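Local coordinates for protein hydrolase (Rhizobium meliloti, PDB 5HOE) that probably hydrolyses ester bonds, removing acetyl groups from carbohydrates as an octameric acetylesterase of the SGNH (GDSL-like) hydrolase family, at residues 148-154 and 191-197; 44-49 and 61-65. All blocks are in the same frame, centred on the assembly; numbering follows the deposited sequence.

Contact 1 of 2, residues 148-154 and 191-197; sequences VLVVAPP and VEFFAAG
The Phe193 ring receives Ala152 CB at its edge, near the ring plane, with CE1 3.9 Å from that methyl; over one ring face, offset toward the rim, lies the backbone N of Ala195. Phe194, on the other side of the sheet, is likewise met at its edge, by Val151 CG1 at 4.1 Å from CD2. Val151 CG1 (chi1 -179°) and Phe194 CG (chi1 177°) both stand anti to their backbone N, which sets the two side chains side by side and pointing the same way. The backbones beneath pair in parallel register, Leu149 with Glu192 through Ala152 with Ala195. Four N-H...O bonds run along this ladder, among them Phe194 N to Val150 O and Val150 N to Glu192 O, each 2.9 Å. These are neighbouring strands of the five-stranded parallel sheet of the SGNH hydrolase fold, joined by a beta-alpha-beta crossover whose long helix is 171-189. That helix packs on the face bearing Val150 and Phe193; helix 212-229 packs on the face bearing Phe194. Leu149 CD1 reaches along the latter face to 4.0 Å from Phe194 CB. Past the last bridge, Ala196 N adds a fifth bond, to Ala152 O at 3.0 Å, and a water accepts from Gly197 N while donating to Pro153 O.

Contact 2 of 2, residues 44-49 and 61-65; sequences YEQRWT and HIIEE
Glu64, on an outermost strand of the chain's parallel alpha/beta sheet, reaches across to the start of helix 48-56, the helix that precedes its own strand in this SGNH hydrolase fold. Its CB points toward segment 44-49, and the chain then runs extended (chi2 -178°), carrying the carboxylate to three side chains. CG passes Thr49, 4.1 Å from its CB. At CD the carboxylate lies at the edge of the Arg47 guanidinium, in its plane; the two flat groups are only 18° apart. This permits a side-on, two-nitrogen salt bridge: Arg47 NE donates to OE2 and NH2 donates to OE1, both at 2.9 Å with N-H...O angles of 162°, and each oxygen uses its syn lone pair. OE2 takes a second hydrogen bond from Thr49 OG1 at 2.7 Å, arriving from above the carboxylate plane, so this oxygen is gripped by two donors. The bidentate arginine and the threonine donor together would be expected to favour the ionised carboxylate. OE1 also comes in obliquely to the Tyr44 ring, 3.5 Å from CD1, while OE2 lies at the ring edge, in its plane. Tyr44 CA lies 3.6 Å above one face of the guanidinium, over its centre, and NH1 bonds to Tyr42 O. Arg47 sits at the N-cap position of the helix, and Thr49 lies in its first turn, which ties the strand to the beginning of the helix. Beyond the carboxylate, Tyr44 OH lies 3.8 Å from Ile62 CG2, and a water that donates to Ile62 O at 3.0 Å makes a weak bond to the same hydroxyl.

Contacts 1 and 2 belong to the same five-stranded parallel sheet but engage opposite margins of it: strand 192-195 of contact 1 and strand 60-66 of contact 2 are its two outermost strands within the chain, with strands 17-23 and 100-104 between 60-66 and 147-152. Their centres are 16 Å apart and their nearest atoms about 6 Å, so they do not touch. Helix 212-229 relates them: Leu218 and Ile222 touch both Phe194 of contact 1 and Trp48 of segment 44-49. Contact 1 is strand-to-strand pairing; contact 2 joins a strand through side chains to the turn and first residues of a helix. Ser25, His209 and Asp206 have charge-relay geometry consistent with the catalytic triad of this family; none belongs to either contact.

Contact 1 of 2, residues 148-154 and 191-197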
loop_
_atom_site.group_PDB
_atom_site.type_symbol
_atom_site.label_atom_id
_atom_site.label_comp_id
_atom_site.label_asym_id
_atom_site.label_seq_id
_atom_site.Cartn_x
_atom_site.Cartn_y
_atom_site.Cartn_z
ATOM N N VAL A 148 2.759 -3.442 33.710
ATOM C CA VAL A 148 1.928 -4.292 32.861
ATOM C C VAL A 148 1.532 -5.537 33.646
ATOM O O VAL A 148 2.385 -6.195 34.258
ATOM C CB VAL A 148 2.643 -4.706 31.556
ATOM C CG1 VAL A 148 1.743 -5.605 30.711
ATOM C CG2 VAL A 148 3.029 -3.481 30.757
ATOM N N LEU A 149 0.243 -5.880 33.607
ATOM C CA LEU A 149 -0.231 -7.169 34.097
ATOM C C LEU A 149 -0.806 -7.929 32.907
ATOM O O LEU A 149 -1.842 -7.540 32.361
ATOM C CB LEU A 149 -1.265 -6.992 35.200
ATOM C CG LEU A 149 -1.928 -8.276 35.703
ATOM C CD1 LEU A 149 -0.916 -9.270 36.299
ATOM C CD2 LEU A 149 -3.020 -7.935 36.709
ATOM N N VAL A 150 -0.119 -9.002 32.505
ATOM C CA VAL A 150 -0.599 -9.903 31.460
ATOM C C VAL A 150 -1.561 -10.895 32.102
ATOM O O VAL A 150 -1.217 -11.548 33.094
ATOM C CB VAL A 150 0.583 -10.643 30.808
ATOM C CG1 VAL A 150 0.095 -11.707 29.829
ATOM C CG2 VAL A 150 1.515 -9.649 30.105
ATOM N N VAL A 151 -2.756 -11.037 31.542
ATOM C CA VAL A 151 -3.754 -11.980 32.045
ATOM C C VAL A 151 -4.025 -13.007 30.969
ATOM O O VAL A 151 -4.511 -12.665 29.880
ATOM C CB VAL A 151 -5.058 -11.274 32.456
ATOM C CG1 VAL A 151 -6.093 -12.264 33.002
ATOM C CG2 VAL A 151 -4.750 -10.204 33.494
ATOM N N ALA A 152 -3.740 -14.266 31.272
ATOM C CA ALA A 152 -4.147 -15.318 30.363
ATOM C C ALA A 152 -5.638 -15.574 30.556
ATOM O O ALA A 152 -6.090 -15.759 31.699
ATOM C CB ALA A 152 -3.364 -16.611 30.615
ATOM N N PRO A 153 -6.435 -15.556 29.492
ATOM C CA PRO A 153 -7.868 -15.813 29.637
ATOM C C PRO A 153 -8.118 -17.265 30.005
ATOM O O PRO A 153 -7.252 -18.129 29.792
ATOM C CB PRO A 153 -8.416 -15.488 28.238
ATOM C CG PRO A 153 -7.257 -15.805 27.329
ATOM C CD PRO A 153 -6.035 -15.377 28.086
ATOM N N PRO A 154 -9.283 -17.581 30.572
ATOM C CA PRO A 154 -9.585 -18.984 30.862
ATOM C C PRO A 154 -9.763 -19.755 29.575
ATOM O O PRO A 154 -10.174 -19.190 28.542
ATOM C CB PRO A 154 -10.900 -18.904 31.660
ATOM C CG PRO A 154 -11.563 -17.675 31.175
ATOM C CD PRO A 154 -10.434 -16.696 30.829
ATOM N N VAL A 191 7.509 -8.354 33.430
ATOM C CA VAL A 191 6.241 -7.752 33.829
ATOM C C VAL A 191 5.438 -8.731 34.681
ATOM O O VAL A 191 5.900 -9.840 34.994
ATOM C CB VAL A 191 5.434 -7.257 32.606
ATOM C CG1 VAL A 191 6.212 -6.184 31.830
ATOM C CG2 VAL A 191 5.038 -8.415 31.693
ATOM N N GLU A 192 4.230 -8.341 35.060
ATOM C CA GLU A 192 3.442 -9.162 35.975
ATOM C C GLU A 192 2.528 -10.099 35.197
ATOM O O GLU A 192 2.214 -9.856 34.037
ATOM C CB GLU A 192 2.605 -8.278 36.899
ATOM C CG GLU A 192 3.407 -7.210 37.663
ATOM C CD GLU A 192 4.389 -7.789 38.660
ATOM O OE1 GLU A 192 4.086 -8.830 39.286
ATOM O OE2 GLU A 192 5.473 -7.195 38.834
ATOM N N PHE A 193 2.104 -11.185 35.857
ATOM C CA PHE A 193 1.302 -12.222 35.219
ATOM C C PHE A 193 0.220 -12.762 36.150
ATOM O O PHE A 193 0.457 -12.958 37.351
ATOM C CB PHE A 193 2.153 -13.416 34.770
ATOM C CG PHE A 193 1.334 -14.561 34.241
ATOM C CD1 PHE A 193 0.659 -14.445 33.034
ATOM C CD2 PHE A 193 1.225 -15.747 34.949
ATOM C CE1 PHE A 193 -0.113 -15.477 32.543
ATOM C CE2 PHE A 193 0.451 -16.789 34.458
ATOM C CZ PHE A 193 -0.205 -16.659 33.238
ATOM N N PHE A 194 -0.958 -13.038 35.574
ATOM C CA PHE A 194 -2.071 -13.663 36.295
ATOM C C PHE A 194 -2.806 -14.621 35.372
ATOM O O PHE A 194 -3.220 -14.231 34.279
ATOM C CB PHE A 194 -3.055 -12.622 36.846
ATOM C CG PHE A 194 -4.244 -13.236 37.521
ATOM C CD1 PHE A 194 -4.086 -13.959 38.694
ATOM C CD2 PHE A 194 -5.518 -13.141 36.971
ATOM C CE1 PHE A 194 -5.177 -14.545 39.313
ATOM C CE2 PHE A 194 -6.593 -13.728 37.591
ATOM C CZ PHE A 194 -6.424 -14.430 38.754
ATOM N N ALA A 195 -2.947 -15.877 35.796
ATOM C CA ALA A 195 -3.689 -16.874 35.024
ATOM C C ALA A 195 -5.153 -16.870 35.464
ATOM O O ALA A 195 -5.492 -17.340 36.552
ATOM C CB ALA A 195 -3.082 -18.259 35.202
ATOM N N ALA A 196 -6.036 -16.333 34.623
ATOM C CA ALA A 196 -7.445 -16.321 35.004
ATOM C C ALA A 196 -7.957 -17.733 35.277
ATOM O O ALA A 196 -8.796 -17.928 36.166
ATOM C CB ALA A 196 -8.280 -15.626 33.927
ATOM N N GLY A 197 -7.460 -18.729 34.541
ATOM C CA GLY A 197 -7.908 -20.103 34.703
ATOM C C GLY A 197 -7.529 -20.749 36.023
ATOM O O GLY A 197 -8.038 -21.836 36.319
HETATM O O HOH W 1 -5.679 -18.835 32.350
#

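Contact 2 of 2, residues 44-49 and 61-65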
loop_
_atom_site.group_PDB
_atom_site.type_symbol
_atom_site.label_atom_id
_atom_site.label_comp_id
_atom_site.label_asym_id
_atom_site.label_seq_id
_atom_site.Cartn_x
_atom_site.Cartn_y
_atom_site.Cartn_z
ATOM N N TYR A 44 -21.942 -2.303 34.876
ATOM C CA TYR A 44 -20.574 -2.134 35.352
ATOM C C TYR A 44 -20.269 -3.008 36.561
ATOM O O TYR A 44 -19.204 -3.635 36.625
ATOM C CB TYR A 44 -20.357 -0.662 35.681
ATOM C CG TYR A 44 -18.974 -0.287 36.140
ATOM C CD1 TYR A 44 -17.858 -0.520 35.340
ATOM C CD2 TYR A 44 -18.778 0.304 37.373
ATOM C CE1 TYR A 44 -16.595 -0.164 35.751
ATOM C CE2 TYR A 44 -17.506 0.684 37.795
ATOM C CZ TYR A 44 -16.421 0.442 36.979
ATOM O OH TYR A 44 -15.155 0.804 37.373
ATOM N N GLU A 45 -21.191 -3.078 37.524
ATOM C CA GLU A 45 -20.909 -3.822 38.748
ATOM C C GLU A 45 -20.938 -5.327 38.557
ATOM O O GLU A 45 -20.594 -6.050 39.490
ATOM C CB GLU A 45 -21.847 -3.400 39.881
ATOM C CG GLU A 45 -21.664 -1.951 40.339
ATOM C CD GLU A 45 -20.231 -1.604 40.772
ATOM O OE1 GLU A 45 -19.407 -2.513 41.027
ATOM O OE2 GLU A 45 -19.922 -0.398 40.853
ATOM N N GLN A 46 -21.291 -5.812 37.371
ATOM C CA GLN A 46 -21.247 -7.229 37.046
ATOM C C GLN A 46 -20.156 -7.542 36.032
ATOM O O GLN A 46 -20.093 -8.669 35.521
ATOM C CB GLN A 46 -22.609 -7.687 36.533
ATOM C CG GLN A 46 -23.658 -7.778 37.635
ATOM C CD GLN A 46 -24.924 -8.430 37.158
ATOM O OE1 GLN A 46 -25.249 -8.376 35.976
ATOM N NE2 GLN A 46 -25.646 -9.068 38.074
ATOM N N ARG A 47 -19.327 -6.555 35.705
ATOM C CA ARG A 47 -18.145 -6.739 34.879
ATOM C C ARG A 47 -16.945 -6.973 35.786
ATOM O O ARG A 47 -16.931 -6.545 36.944
ATOM C CB ARG A 47 -17.901 -5.500 34.015
ATOM C CG ARG A 47 -19.132 -5.031 33.246
ATOM C CD ARG A 47 -18.825 -4.319 31.949
ATOM N NE ARG A 47 -18.585 -2.882 32.062
ATOM C CZ ARG A 47 -19.489 -1.927 31.851
ATOM N NH1 ARG A 47 -20.762 -2.210 31.564
ATOM N NH2 ARG A 47 -19.123 -0.660 31.969
ATOM N N TRP A 48 -15.925 -7.654 35.261
ATOM C CA TRP A 48 -14.749 -7.863 36.096
ATOM C C TRP A 48 -14.091 -6.535 36.439
ATOM O O TRP A 48 -13.624 -6.344 37.569
ATOM C CB TRP A 48 -13.778 -8.870 35.480
ATOM C CG TRP A 48 -12.893 -8.405 34.323
ATOM C CD1 TRP A 48 -13.055 -8.733 32.997
ATOM C CD2 TRP A 48 -11.687 -7.637 34.392
ATOM N NE1 TRP A 48 -12.031 -8.209 32.245
ATOM C CE2 TRP A 48 -11.184 -7.522 33.075
ATOM C CE3 TRP A 48 -10.995 -7.007 35.429
ATOM C CZ2 TRP A 48 -10.019 -6.806 32.771
ATOM C CZ3 TRP A 48 -9.824 -6.313 35.132
ATOM C CH2 TRP A 48 -9.357 -6.206 33.811
ATOM N N THR A 49 -14.133 -5.582 35.509
ATOM C CA THR A 49 -13.543 -4.271 35.742
ATOM C C THR A 49 -14.223 -3.559 36.913
ATOM O O THR A 49 -13.550 -2.998 37.793
ATOM C CB THR A 49 -13.693 -3.461 34.461
ATOM O OG1 THR A 49 -15.057 -3.560 34.033
ATOM C CG2 THR A 49 -12.749 -3.990 33.348
ATOM N N HIS A 61 -8.556 4.675 39.804
ATOM C CA HIS A 61 -9.392 5.089 38.690
ATOM C C HIS A 61 -9.244 4.053 37.582
ATOM O O HIS A 61 -8.150 3.869 37.037
ATOM C CB HIS A 61 -8.977 6.480 38.214
ATOM C CG HIS A 61 -9.600 6.893 36.920
ATOM N ND1 HIS A 61 -8.853 7.293 35.832
ATOM C CD2 HIS A 61 -10.897 6.961 36.534
ATOM C CE1 HIS A 61 -9.663 7.600 34.834
ATOM N NE2 HIS A 61 -10.907 7.403 35.231
ATOM N N ILE A 62 -10.336 3.372 37.268
ATOM C CA ILE A 62 -10.348 2.282 36.299
ATOM C C ILE A 62 -10.841 2.825 34.969
ATOM O O ILE A 62 -11.888 3.481 34.906
ATOM C CB ILE A 62 -11.219 1.108 36.785
ATOM C CG1 ILE A 62 -10.398 0.150 37.649
ATOM C CG2 ILE A 62 -11.783 0.286 35.617
ATOM C CD1 ILE A 62 -9.899 0.734 38.903
ATOM N N ILE A 63 -10.106 2.520 33.902
ATOM C CA ILE A 63 -10.448 2.907 32.539
ATOM C C ILE A 63 -10.723 1.628 31.760
ATOM O O ILE A 63 -9.888 0.715 31.737
ATOM C CB ILE A 63 -9.289 3.683 31.895
ATOM C CG1 ILE A 63 -8.965 4.943 32.703
ATOM C CG2 ILE A 63 -9.608 4.047 30.449
ATOM C CD1 ILE A 63 -7.551 5.355 32.602
ATOM N N GLU A 64 -11.909 1.533 31.179
ATOM C CA GLU A 64 -12.312 0.352 30.429
ATOM C C GLU A 64 -12.059 0.562 28.941
ATOM O O GLU A 64 -12.538 1.545 28.351
ATOM C CB GLU A 64 -13.795 0.078 30.658
ATOM C CG GLU A 64 -14.158 -0.142 32.111
ATOM C CD GLU A 64 -15.621 -0.462 32.266
ATOM O OE1 GLU A 64 -16.447 0.469 32.284
ATOM O OE2 GLU A 64 -15.944 -1.649 32.334
ATOM N N GLU A 65 -11.309 -0.369 28.340
ATOM C CA GLU A 65 -11.142 -0.458 26.881
ATOM C C GLU A 65 -11.327 -1.914 26.437
ATOM O O GLU A 65 -10.368 -2.590 26.036
ATOM C CB GLU A 65 -9.783 0.103 26.440
ATOM C CG GLU A 65 -9.613 1.610 26.657
ATOM C CD GLU A 65 -10.445 2.497 25.760
ATOM O OE1 GLU A 65 -11.169 2.003 24.882
ATOM O OE2 GLU A 65 -10.341 3.739 25.939
HETATM O O HOH W 2 -14.403 1.842 34.833
#